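Local coordinates for uncharacterized protein (Cricetid herpesvirus 2, PDB 4ZKQ) that probably acts as a viral decoy receptor that binds host chemokines, at residues G111-V122 / R134-G142. Residues are numbered along the deposited sequence; the frame is centred on the assembly and turned at random.
Sequences GPNKEEHVPQFV and RLFFAKFLG
F121 and F136 are a non-hydrogen-bonded pair of an antiparallel hairpin, their side chains side by side on one face of the sheet, and the CB of F136 sits 3.7 Å from the centroid of the F121 ring, almost on its normal. The two rings, 46° apart, neither stack nor meet edge to face; P119 lays CG against F136 CD1, its compact ring adding apolar surface without a polar group. On the other face of the sheet F137 has its CG between backbone N and carbonyl carbon (chi1 68°), which brings the ring alongside the extended Q120 side chain. There Q120 CB lies over the ring face while V122 CG1 meets the ring edge 3.8 Å from CE1. Farther along, F140 takes the CA of G111 over one face, 4.0 Å from the ring centroid, and K114 CB at its edge; with no side chain, G111 can come this close.

Between strand 120-122 and strand 134-142 run four backbone hydrogen bonds, of which V122 N to L135 O (2.9 Å) and its reciprocal are nearly straight. On the other side of the corner at E116 a single further backbone bond, L141 N to P112 O, ties the type II turn G111-K114 to the strand. H117 donates its ND1 N-H to E115 O (2.9 Å), and the edge of its ring meets A138 CB.

At the polar rim the R134 guanidinium lays one face against F121 CB, NH2 3.5 Å away, while NE forms a salt bridge with E104 and NH1 bonds T123 OG1. Backbone hydrogen bonds and apolar contacts together thus hold 117-125, an outermost strand of the mixed sheet, against 132-143, and the guanidinium covers F121 CB while keeping its polar partners.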
loop_
_atom_site.group_PDB
_atom_site.type_symbol
_atom_site.label_atom_id
_atom_site.label_comp_id
_atom_site.label_asym_id
_atom_site.label_seq_id
_atom_site.Cartn_x
_atom_site.Cartn_y
_atom_site.Cartn_z
ATOM N N GLY A 111 7.305 0.331 -13.654
ATOM C CA GLY A 111 6.426 0.863 -12.639
ATOM C C GLY A 111 6.377 2.358 -12.799
ATOM O O GLY A 111 6.908 2.890 -13.772
ATOM N N PRO A 112 5.746 3.047 -11.847
ATOM C CA PRO A 112 5.687 4.499 -11.976
ATOM C C PRO A 112 7.079 5.112 -11.861
ATOM O O PRO A 112 7.827 4.780 -10.941
ATOM C CB PRO A 112 4.797 4.913 -10.812
ATOM C CG PRO A 112 5.074 3.856 -9.764
ATOM C CD PRO A 112 5.232 2.584 -10.545
ATOM N N ASN A 113 7.401 5.985 -12.808
ATOM C CA ASN A 113 8.655 6.734 -12.844
ATOM C C ASN A 113 9.816 5.913 -13.395
ATOM O O ASN A 113 10.947 6.392 -13.415
ATOM C CB ASN A 113 9.030 7.264 -11.450
ATOM C CG ASN A 113 9.897 8.523 -11.509
ATOM O OD1 ASN A 113 9.662 9.410 -12.322
ATOM N ND2 ASN A 113 10.898 8.604 -10.635
ATOM N N LYS A 114 9.554 4.689 -13.849
ATOM C CA LYS A 114 10.645 3.828 -14.313
ATOM C C LYS A 114 10.227 2.950 -15.482
ATOM O O LYS A 114 9.432 2.028 -15.333
ATOM C CB LYS A 114 11.158 2.960 -13.163
ATOM C CG LYS A 114 12.368 2.092 -13.500
ATOM C CD LYS A 114 13.585 2.905 -13.916
ATOM C CE LYS A 114 14.809 2.001 -14.092
ATOM N NZ LYS A 114 15.866 2.579 -14.975
ATOM N N GLU A 115 10.809 3.239 -16.639
ATOM C CA GLU A 115 10.509 2.540 -17.884
ATOM C C GLU A 115 10.852 1.057 -17.828
ATOM O O GLU A 115 11.677 0.630 -17.021
ATOM C CB GLU A 115 11.283 3.185 -19.038
ATOM C CG GLU A 115 12.789 2.891 -18.994
ATOM C CD GLU A 115 13.592 3.729 -19.973
ATOM O OE1 GLU A 115 12.985 4.350 -20.872
ATOM O OE2 GLU A 115 14.835 3.767 -19.838
ATOM N N GLU A 116 10.230 0.278 -18.713
ATOM C CA GLU A 116 10.543 -1.142 -18.825
ATOM C C GLU A 116 12.031 -1.354 -19.028
ATOM O O GLU A 116 12.643 -0.769 -19.916
ATOM C CB GLU A 116 9.765 -1.794 -19.972
ATOM C CG GLU A 116 10.064 -3.282 -20.083
ATOM C CD GLU A 116 9.381 -3.953 -21.252
ATOM O OE1 GLU A 116 8.762 -3.251 -22.086
ATOM O OE2 GLU A 116 9.474 -5.191 -21.330
ATOM N N HIS A 117 12.608 -2.210 -18.191
ATOM C CA HIS A 117 14.047 -2.417 -18.173
ATOM C C HIS A 117 14.369 -3.742 -17.510
ATOM O O HIS A 117 13.563 -4.270 -16.753
ATOM C CB HIS A 117 14.738 -1.289 -17.406
ATOM C CG HIS A 117 14.506 -1.353 -15.929
ATOM N ND1 HIS A 117 13.309 -1.000 -15.346
ATOM C CD2 HIS A 117 15.308 -1.761 -14.912
ATOM C CE1 HIS A 117 13.385 -1.173 -14.037
ATOM N NE2 HIS A 117 14.590 -1.630 -13.752
ATOM N N VAL A 118 15.555 -4.264 -17.782
ATOM C CA VAL A 118 16.081 -5.398 -17.035
ATOM C C VAL A 118 16.514 -4.904 -15.654
ATOM O O VAL A 118 17.410 -4.063 -15.566
ATOM C CB VAL A 118 17.278 -6.044 -17.753
ATOM C CG1 VAL A 118 17.872 -7.171 -16.925
ATOM C CG2 VAL A 118 16.865 -6.552 -19.124
ATOM N N PRO A 119 15.893 -5.425 -14.575
ATOM C CA PRO A 119 16.217 -4.903 -13.242
ATOM C C PRO A 119 17.659 -5.173 -12.873
ATOM O O PRO A 119 18.308 -6.022 -13.484
ATOM C CB PRO A 119 15.261 -5.663 -12.312
ATOM C CG PRO A 119 14.940 -6.922 -13.037
ATOM C CD PRO A 119 14.957 -6.564 -14.503
ATOM N N GLN A 120 18.160 -4.440 -11.890
ATOM C CA GLN A 120 19.520 -4.625 -11.427
ATOM C C GLN A 120 19.598 -5.897 -10.591
ATOM O O GLN A 120 18.764 -6.110 -9.712
ATOM C CB GLN A 120 19.961 -3.416 -10.620
ATOM C CG GLN A 120 21.396 -3.464 -10.182
ATOM C CD GLN A 120 21.844 -2.162 -9.570
ATOM O OE1 GLN A 120 21.190 -1.127 -9.726
ATOM N NE2 GLN A 120 22.956 -2.204 -8.858
ATOM N N PHE A 121 20.579 -6.747 -10.886
ATOM C CA PHE A 121 20.761 -8.002 -10.155
ATOM C C PHE A 121 21.920 -7.914 -9.177
ATOM O O PHE A 121 22.917 -7.241 -9.437
ATOM C CB PHE A 121 21.004 -9.167 -11.116
ATOM C CG PHE A 121 19.749 -9.733 -11.717
ATOM C CD1 PHE A 121 19.087 -9.064 -12.726
ATOM C CD2 PHE A 121 19.237 -10.943 -11.275
ATOM C CE1 PHE A 121 17.938 -9.581 -13.282
ATOM C CE2 PHE A 121 18.089 -11.465 -11.827
ATOM C CZ PHE A 121 17.437 -10.782 -12.834
ATOM N N VAL A 122 21.772 -8.597 -8.046
ATOM C CA VAL A 122 22.828 -8.706 -7.052
ATOM C C VAL A 122 22.844 -10.114 -6.483
ATOM O O VAL A 122 21.867 -10.853 -6.604
ATOM C CB VAL A 122 22.654 -7.709 -5.890
ATOM C CG1 VAL A 122 22.881 -6.286 -6.363
ATOM C CG2 VAL A 122 21.271 -7.856 -5.250
ATOM N N ARG A 134 20.323 -14.992 -5.403
ATOM C CA ARG A 134 20.294 -14.071 -6.523
ATOM C C ARG A 134 19.011 -13.243 -6.456
ATOM O O ARG A 134 17.908 -13.793 -6.514
ATOM C CB ARG A 134 20.379 -14.843 -7.838
ATOM C CG ARG A 134 20.705 -14.002 -9.049
ATOM C CD ARG A 134 22.148 -13.510 -9.017
ATOM N NE ARG A 134 22.501 -12.854 -10.271
ATOM C CZ ARG A 134 23.449 -11.933 -10.412
ATOM N NH1 ARG A 134 24.164 -11.533 -9.369
ATOM N NH2 ARG A 134 23.678 -11.412 -11.607
ATOM N N LEU A 135 19.161 -11.928 -6.318
ATOM C CA LEU A 135 18.018 -11.023 -6.232
ATOM C C LEU A 135 18.025 -10.000 -7.358
ATOM O O LEU A 135 19.090 -9.620 -7.845
ATOM C CB LEU A 135 18.017 -10.280 -4.898
ATOM C CG LEU A 135 18.036 -11.115 -3.619
ATOM C CD1 LEU A 135 18.118 -10.206 -2.408
ATOM C CD2 LEU A 135 16.818 -12.007 -3.535
ATOM N N PHE A 136 16.838 -9.544 -7.753
ATOM C CA PHE A 136 16.731 -8.398 -8.649
ATOM C C PHE A 136 15.928 -7.297 -7.959
ATOM O O PHE A 136 15.095 -7.578 -7.098
ATOM C CB PHE A 136 16.091 -8.788 -9.989
ATOM C CG PHE A 136 14.678 -9.315 -9.886
ATOM C CD1 PHE A 136 13.592 -8.454 -9.921
ATOM C CD2 PHE A 136 14.440 -10.679 -9.804
ATOM C CE1 PHE A 136 12.297 -8.941 -9.847
ATOM C CE2 PHE A 136 13.151 -11.174 -9.720
ATOM C CZ PHE A 136 12.078 -10.305 -9.750
ATOM N N PHE A 137 16.191 -6.044 -8.313
ATOM C CA PHE A 137 15.433 -4.947 -7.721
ATOM C C PHE A 137 15.256 -3.739 -8.629
ATOM O O PHE A 137 15.968 -3.567 -9.623
ATOM C CB PHE A 137 16.091 -4.507 -6.404
ATOM C CG PHE A 137 17.432 -3.844 -6.577
ATOM C CD1 PHE A 137 18.593 -4.596 -6.587
ATOM C CD2 PHE A 137 17.531 -2.464 -6.706
ATOM C CE1 PHE A 137 19.831 -3.987 -6.737
ATOM C CE2 PHE A 137 18.772 -1.850 -6.857
ATOM C CZ PHE A 137 19.919 -2.620 -6.872
ATOM N N ALA A 138 14.268 -2.919 -8.284
ATOM C CA ALA A 138 13.995 -1.674 -8.993
ATOM C C ALA A 138 13.294 -0.723 -8.051
ATOM O O ALA A 138 12.524 -1.148 -7.191
ATOM C CB ALA A 138 13.147 -1.915 -10.222
ATOM N N LYS A 139 13.560 0.565 -8.230
ATOM C CA LYS A 139 12.969 1.598 -7.394
ATOM C C LYS A 139 11.965 2.416 -8.192
ATOM O O LYS A 139 12.219 2.765 -9.344
ATOM C CB LYS A 139 14.071 2.494 -6.824
ATOM C CG LYS A 139 13.574 3.576 -5.900
ATOM C CD LYS A 139 14.750 4.241 -5.200
ATOM C CE LYS A 139 14.331 5.508 -4.484
ATOM N NZ LYS A 139 15.512 6.301 -4.061
ATOM N N PHE A 140 10.823 2.708 -7.574
ATOM C CA PHE A 140 9.741 3.439 -8.232
ATOM C C PHE A 140 9.311 4.615 -7.380
ATOM O O PHE A 140 9.523 4.627 -6.172
ATOM C CB PHE A 140 8.528 2.535 -8.485
ATOM C CG PHE A 140 8.856 1.267 -9.209
ATOM C CD1 PHE A 140 9.351 1.310 -10.500
ATOM C CD2 PHE A 140 8.659 0.031 -8.609
ATOM C CE1 PHE A 140 9.662 0.149 -11.178
ATOM C CE2 PHE A 140 8.967 -1.138 -9.289
ATOM C CZ PHE A 140 9.464 -1.077 -10.577
ATOM N N LEU A 141 8.675 5.587 -8.020
ATOM C CA LEU A 141 8.098 6.726 -7.329
ATOM C C LEU A 141 6.697 6.918 -7.865
ATOM O O LEU A 141 6.515 7.111 -9.058
ATOM C CB LEU A 141 8.938 7.978 -7.548
ATOM C CG LEU A 141 8.351 9.315 -7.099
ATOM C CD1 LEU A 141 8.194 9.373 -5.598
ATOM C CD2 LEU A 141 9.256 10.435 -7.580
ATOM N N GLY A 142 5.705 6.858 -6.992
ATOM C CA GLY A 142 4.334 6.978 -7.442
ATOM C C GLY A 142 3.373 7.033 -6.284
ATOM O O GLY A 142 3.786 7.040 -5.125
#